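Local coordinates for mirolysin (Tannerella forsythia, PDB 6R7V), which is a zinc metallopeptidase of the pappalysin family of metzincins, which probably cleaves proteins once its latent zymogen form is activated, at residues I154-Q168 against T179-R191. The protein carries 1 engineered substitution. Sequence-based numbering, arbitrary orientation. Where two conformers were deposited one is given.
Sequences IWVCNLGDDLLGYAQ and TDGVVIHYKHFGR
Val183 lies against the ring of Tyr166, its strand 182-185 running between strand 154-157, which is parallel to it, and strand 165-167, which is antiparallel. Its backbone joins Tyr166 in a hydrogen-bonded pair, Val183 N to Tyr166 O (2.9 Å) and Tyr166 N to Val183 O, while on the other flank Ile184 N donates to Trp155 O (2.8 Å). From CB outward, the Val183 side chain meets Tyr166 first: CB stands 3.6 Å from Tyr166 CE2, above the rim of the ring. CG1, anti to the backbone N (chi1 -177°), turns to Cys157 SG at 3.8 Å and to Leu159 CD2. CG2 lies over the same tyrosine face in a CH-pi contact, 3.6 Å from Tyr166 CZ. Asp133 takes the Tyr166 hydroxyl beyond.

The reverse side of the sheet has its own aromatic contact: Val156 CG2 points at the centre of the Phe189 ring, 3.6 Å from the centroid and only 6° off the normal. At the far end of the strand, the His185 ring lies against the 158-164 loop, with Gly160 O and Leu163 O at its edge. Its NE2 gives a weak, bent bond to Gly160 O (2.8 Å), and ND1 accepts a straight bond from Lys187 N in the ring plane; together, and mainly through the latter, they help set the ring's rotation. At the opposite end Thr179 OG1 donates to a lone pair of Gln168 OE1.

As in other metzincins, the antiparallel strand borders the catalytic zinc cleft. Ala167 and Val182 pack on helix 203-212, which carries zinc ligands His207 and His211, while Ile154, Val156 and Phe189 meet strand 45-55, and Phe189 also touches helix 64-77.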
loop_
_atom_site.group_PDB
_atom_site.type_symbol
_atom_site.label_atom_id
_atom_site.label_comp_id
_atom_site.label_asym_id
_atom_site.label_seq_id
_atom_site.Cartn_x
_atom_site.Cartn_y
_atom_site.Cartn_z
ATOM N N ILE A 154 9.976 -1.925 -2.565
ATOM C CA ILE A 154 8.979 -2.969 -2.666
ATOM C C ILE A 154 9.697 -4.293 -2.733
ATOM O O ILE A 154 10.399 -4.543 -3.735
ATOM C CB ILE A 154 8.065 -2.812 -3.890
ATOM C CG1 ILE A 154 7.364 -1.432 -3.934
ATOM C CG2 ILE A 154 7.056 -3.969 -3.888
ATOM C CD1 ILE A 154 6.444 -1.247 -5.213
ATOM N N TRP A 155 9.588 -5.121 -1.681
ATOM C CA TRP A 155 10.235 -6.431 -1.686
ATOM C C TRP A 155 9.242 -7.441 -2.196
ATOM O O TRP A 155 8.056 -7.364 -1.827
ATOM C CB TRP A 155 10.695 -6.805 -0.272
ATOM C CG TRP A 155 11.875 -6.048 0.218
ATOM C CD1 TRP A 155 13.174 -6.470 0.197
ATOM C CD2 TRP A 155 11.860 -4.826 0.978
ATOM N NE1 TRP A 155 13.986 -5.545 0.824
ATOM C CE2 TRP A 155 13.203 -4.506 1.283
ATOM C CE3 TRP A 155 10.844 -3.929 1.379
ATOM C CZ2 TRP A 155 13.547 -3.380 2.043
ATOM C CZ3 TRP A 155 11.193 -2.793 2.093
ATOM C CH2 TRP A 155 12.524 -2.546 2.457
ATOM N N VAL A 156 9.689 -8.359 -3.072
ATOM C CA VAL A 156 8.847 -9.421 -3.616
ATOM C C VAL A 156 9.458 -10.742 -3.218
ATOM O O VAL A 156 10.656 -10.940 -3.459
ATOM C CB VAL A 156 8.738 -9.286 -5.142
ATOM C CG1 VAL A 156 7.870 -10.400 -5.729
ATOM C CG2 VAL A 156 8.194 -7.902 -5.528
ATOM N N CYS A 157 8.712 -11.587 -2.493
ATOM C CA CYS A 157 9.284 -12.806 -1.959
ATOM C C CYS A 157 8.192 -13.830 -1.668
ATOM O O CYS A 157 6.993 -13.518 -1.803
ATOM C CB CYS A 157 10.053 -12.478 -0.679
ATOM S SG CYS A 157 8.991 -11.963 0.695
ATOM N N ASN A 158 8.609 -14.994 -1.171
ATOM C CA ASN A 158 7.649 -15.992 -0.714
ATOM C C ASN A 158 7.236 -15.689 0.733
ATOM O O ASN A 158 8.048 -15.847 1.637
ATOM C CB ASN A 158 8.243 -17.375 -0.802
ATOM C CG ASN A 158 7.282 -18.426 -0.331
ATOM O OD1 ASN A 158 6.064 -18.275 -0.497
ATOM N ND2 ASN A 158 7.810 -19.501 0.270
ATOM N N LEU A 159 5.975 -15.242 0.945
ATOM C CA LEU A 159 5.423 -14.986 2.275
ATOM C C LEU A 159 4.609 -16.182 2.781
ATOM O O LEU A 159 4.046 -16.117 3.870
ATOM C CB LEU A 159 4.561 -13.721 2.262
ATOM C CG LEU A 159 5.315 -12.419 2.029
ATOM C CD1 LEU A 159 4.342 -11.261 1.931
ATOM C CD2 LEU A 159 6.342 -12.170 3.157
ATOM N N GLY A 160 4.570 -17.260 2.011
ATOM C CA GLY A 160 3.918 -18.503 2.426
ATOM C C GLY A 160 2.543 -18.732 1.846
ATOM O O GLY A 160 2.133 -18.036 0.919
ATOM N N ASP A 161 1.806 -19.693 2.409
ATOM C CA ASP A 161 0.491 -20.093 1.911
ATOM C C ASP A 161 -0.619 -19.122 2.263
ATOM O O ASP A 161 -1.671 -19.147 1.617
ATOM C CB ASP A 161 0.112 -21.471 2.482
ATOM C CG ASP A 161 0.958 -22.646 2.013
ATOM O OD1 ASP A 161 0.705 -23.781 2.478
ATOM O OD2 ASP A 161 1.869 -22.433 1.180
ATOM N N ASP A 162 -0.421 -18.310 3.303
ATOM C CA ASP A 162 -1.468 -17.439 3.796
ATOM C C ASP A 162 -1.319 -15.966 3.362
ATOM O O ASP A 162 -2.151 -15.489 2.596
ATOM C CB ASP A 162 -1.548 -17.560 5.338
ATOM C CG ASP A 162 -1.674 -18.995 5.845
ATOM O OD1 ASP A 162 -2.397 -19.793 5.205
ATOM O OD2 ASP A 162 -1.051 -19.318 6.882
ATOM N N LEU A 163 -0.264 -15.277 3.820
ATOM C CA LEU A 163 -0.025 -13.839 3.692
ATOM C C LEU A 163 0.218 -13.328 2.248
ATOM O O LEU A 163 1.116 -13.806 1.558
ATOM C CB LEU A 163 1.168 -13.481 4.583
ATOM C CG LEU A 163 1.478 -12.000 4.800
ATOM C CD1 LEU A 163 0.326 -11.290 5.479
ATOM C CD2 LEU A 163 2.721 -11.845 5.659
ATOM N N LEU A 164 -0.553 -12.315 1.827
ATOM C CA LEU A 164 -0.390 -11.728 0.488
ATOM C C LEU A 164 0.594 -10.564 0.475
ATOM O O LEU A 164 1.230 -10.311 -0.555
ATOM C CB LEU A 164 -1.731 -11.221 -0.088
ATOM C CG LEU A 164 -2.866 -12.243 -0.287
ATOM C CD1 LEU A 164 -4.036 -11.584 -0.952
ATOM C CD2 LEU A 164 -2.434 -13.435 -1.096
ATOM N N GLY A 165 0.658 -9.815 1.568
ATOM C CA GLY A 165 1.531 -8.653 1.610
ATOM C C GLY A 165 1.411 -7.919 2.922
ATOM O O GLY A 165 0.499 -8.200 3.720
ATOM N N TYR A 166 2.330 -6.978 3.152
ATOM C CA TYR A 166 2.265 -6.116 4.323
ATOM C C TYR A 166 3.045 -4.833 4.069
ATOM O O TYR A 166 3.948 -4.792 3.230
ATOM C CB TYR A 166 2.735 -6.820 5.601
ATOM C CG TYR A 166 4.210 -7.135 5.689
ATOM C CD1 TYR A 166 5.083 -6.290 6.370
ATOM C CD2 TYR A 166 4.716 -8.335 5.193
ATOM C CE1 TYR A 166 6.434 -6.602 6.503
ATOM C CE2 TYR A 166 6.058 -8.667 5.341
ATOM C CZ TYR A 166 6.907 -7.809 6.021
ATOM O OH TYR A 166 8.239 -8.120 6.154
ATOM N N ALA A 167 2.691 -3.781 4.794
ATOM C CA ALA A 167 3.329 -2.486 4.656
ATOM C C ALA A 167 3.732 -1.964 5.997
ATOM O O ALA A 167 3.119 -2.322 7.008
ATOM C CB ALA A 167 2.344 -1.508 4.020
ATOM N N GLN A 168 4.652 -1.012 6.004
ATOM C CA GLN A 168 4.991 -0.307 7.218
ATOM C C GLN A 168 4.300 1.065 7.152
ATOM O O GLN A 168 4.397 1.754 6.141
ATOM C CB GLN A 168 6.522 -0.179 7.403
ATOM C CG GLN A 168 6.841 0.392 8.780
ATOM C CD GLN A 168 8.313 0.381 9.068
ATOM O OE1 GLN A 168 8.883 -0.657 9.346
ATOM N NE2 GLN A 168 8.938 1.538 9.006
ATOM N N THR A 179 13.202 -0.195 7.621
ATOM C CA THR A 179 12.227 -1.232 7.220
ATOM C C THR A 179 10.978 -0.598 6.589
ATOM O O THR A 179 10.016 -1.313 6.269
ATOM C CB THR A 179 11.868 -2.109 8.420
ATOM O OG1 THR A 179 11.488 -1.293 9.534
ATOM C CG2 THR A 179 12.986 -3.035 8.799
ATOM N N ASP A 180 11.039 0.712 6.287
ATOM C CA ASP A 180 9.933 1.377 5.633
ATOM C C ASP A 180 9.777 0.870 4.193
ATOM O O ASP A 180 10.773 0.631 3.494
ATOM C CB ASP A 180 10.102 2.905 5.654
ATOM C CG ASP A 180 8.914 3.622 5.034
ATOM O OD1 ASP A 180 7.769 3.365 5.472
ATOM O OD2 ASP A 180 9.123 4.369 4.081
ATOM N N GLY A 181 8.535 0.618 3.784
ATOM C CA GLY A 181 8.255 0.098 2.460
ATOM C C GLY A 181 7.184 -0.949 2.504
ATOM O O GLY A 181 6.404 -1.023 3.486
ATOM N N VAL A 182 7.114 -1.750 1.411
ATOM C CA VAL A 182 6.054 -2.755 1.302
ATOM C C VAL A 182 6.615 -4.063 0.796
ATOM O O VAL A 182 7.646 -4.102 0.097
ATOM C CB VAL A 182 4.824 -2.311 0.456
ATOM C CG1 VAL A 182 4.243 -0.978 0.951
ATOM C CG2 VAL A 182 5.147 -2.237 -1.030
ATOM N N VAL A 183 5.980 -5.165 1.234
ATOM C CA VAL A 183 6.411 -6.525 0.880
ATOM C C VAL A 183 5.216 -7.211 0.241
ATOM O O VAL A 183 4.107 -7.198 0.824
ATOM C CB VAL A 183 6.899 -7.310 2.123
ATOM C CG1 VAL A 183 7.415 -8.688 1.723
ATOM C CG2 VAL A 183 7.998 -6.555 2.883
ATOM N N ILE A 184 5.426 -7.829 -0.943
ATOM C CA ILE A 184 4.348 -8.496 -1.651
ATOM C C ILE A 184 4.710 -9.940 -1.956
ATOM O O ILE A 184 5.828 -10.214 -2.401
ATOM C CB ILE A 184 3.990 -7.740 -2.971
ATOM C CG1 ILE A 184 3.774 -6.198 -2.799
ATOM C CG2 ILE A 184 2.714 -8.375 -3.645
ATOM C CD1 ILE A 184 2.503 -5.859 -1.886
ATOM N N HIS A 185 3.734 -10.850 -1.842
ATOM C CA HIS A 185 3.964 -12.255 -2.205
ATOM C C HIS A 185 4.201 -12.319 -3.695
ATOM O O HIS A 185 3.433 -11.737 -4.465
ATOM C CB HIS A 185 2.712 -13.053 -1.830
ATOM C CG HIS A 185 2.899 -14.534 -1.824
ATOM N ND1 HIS A 185 3.309 -15.217 -2.948
ATOM C CD2 HIS A 185 2.794 -15.403 -0.794
ATOM C CE1 HIS A 185 3.407 -16.489 -2.580
ATOM N NE2 HIS A 185 3.135 -16.650 -1.290
ATOM N N TYR A 186 5.221 -13.053 -4.121
ATOM C CA TYR A 186 5.589 -13.154 -5.541
ATOM C C TYR A 186 4.454 -13.663 -6.418
ATOM O O TYR A 186 4.434 -13.336 -7.605
ATOM C CB TYR A 186 6.841 -14.033 -5.707
ATOM C CG TYR A 186 6.598 -15.525 -5.623
ATOM C CD1 TYR A 186 6.504 -16.175 -4.391
ATOM C CD2 TYR A 186 6.454 -16.293 -6.776
ATOM C CE1 TYR A 186 6.241 -17.543 -4.307
ATOM C CE2 TYR A 186 6.185 -17.657 -6.704
ATOM C CZ TYR A 186 6.095 -18.280 -5.469
ATOM O OH TYR A 186 5.880 -19.635 -5.397
ATOM N N LYS A 187 3.553 -14.499 -5.875
ATOM C CA LYS A 187 2.488 -15.031 -6.712
ATOM C C LYS A 187 1.429 -13.988 -7.007
ATOM O O LYS A 187 0.514 -14.275 -7.788
ATOM C CB LYS A 187 1.816 -16.226 -6.013
ATOM C CG LYS A 187 2.624 -17.493 -5.984
ATOM C CD LYS A 187 1.888 -18.522 -5.140
ATOM C CE LYS A 187 2.627 -19.828 -5.101
ATOM N NZ LYS A 187 1.983 -20.777 -4.152
ATOM N N HIS A 188 1.479 -12.811 -6.358
ATOM C CA HIS A 188 0.405 -11.838 -6.517
ATOM C C HIS A 188 0.977 -10.456 -6.814
ATOM O O HIS A 188 0.464 -9.443 -6.334
ATOM C CB HIS A 188 -0.473 -11.860 -5.251
ATOM C CG HIS A 188 -0.999 -13.245 -4.974
ATOM N ND1 HIS A 188 -1.881 -13.853 -5.840
ATOM C CD2 HIS A 188 -0.712 -14.115 -3.973
ATOM C CE1 HIS A 188 -2.116 -15.066 -5.347
ATOM N NE2 HIS A 188 -1.438 -15.271 -4.225
ATOM N N PHE A 189 2.056 -10.435 -7.601
ATOM C CA PHE A 189 2.744 -9.229 -8.016
ATOM C C PHE A 189 2.580 -9.073 -9.495
ATOM O O PHE A 189 2.818 -10.028 -10.253
ATOM C CB PHE A 189 4.239 -9.276 -7.623
ATOM C CG PHE A 189 4.914 -7.934 -7.582
ATOM C CD1 PHE A 189 5.721 -7.508 -8.633
ATOM C CD2 PHE A 189 4.678 -7.052 -6.531
ATOM C CE1 PHE A 189 6.339 -6.254 -8.589
ATOM C CE2 PHE A 189 5.277 -5.796 -6.504
ATOM C CZ PHE A 189 6.143 -5.425 -7.506
ATOM N N GLY A 190 2.171 -7.885 -9.911
ATOM C CA GLY A 190 1.934 -7.645 -11.330
ATOM C C GLY A 190 0.566 -8.097 -11.781
ATOM O O GLY A 190 -0.215 -8.680 -11.008
ATOM N N ARG A 191 0.254 -7.822 -13.047
ATOM C CA ARG A 191 -1.060 -8.132 -13.606
ATOM C C ARG A 191 -0.968 -9.255 -14.619
ATOM O O ARG A 191 -0.124 -9.193 -15.516
ATOM C CB ARG A 191 -1.634 -6.867 -14.252
ATOM C CG ARG A 191 -2.985 -7.104 -14.936
ATOM C CD ARG A 191 -3.783 -5.804 -15.026
ATOM N NE ARG A 191 -3.108 -4.826 -15.888
ATOM C CZ ARG A 191 -3.470 -3.547 -15.963
ATOM N NH1 ARG A 191 -4.459 -3.085 -15.211
ATOM N NH2 ARG A 191 -2.826 -2.718 -16.771
HETATM O O HOH W 1 6.546 -3.553 4.850
HETATM O O HOH W 2 7.418 3.783 8.094
#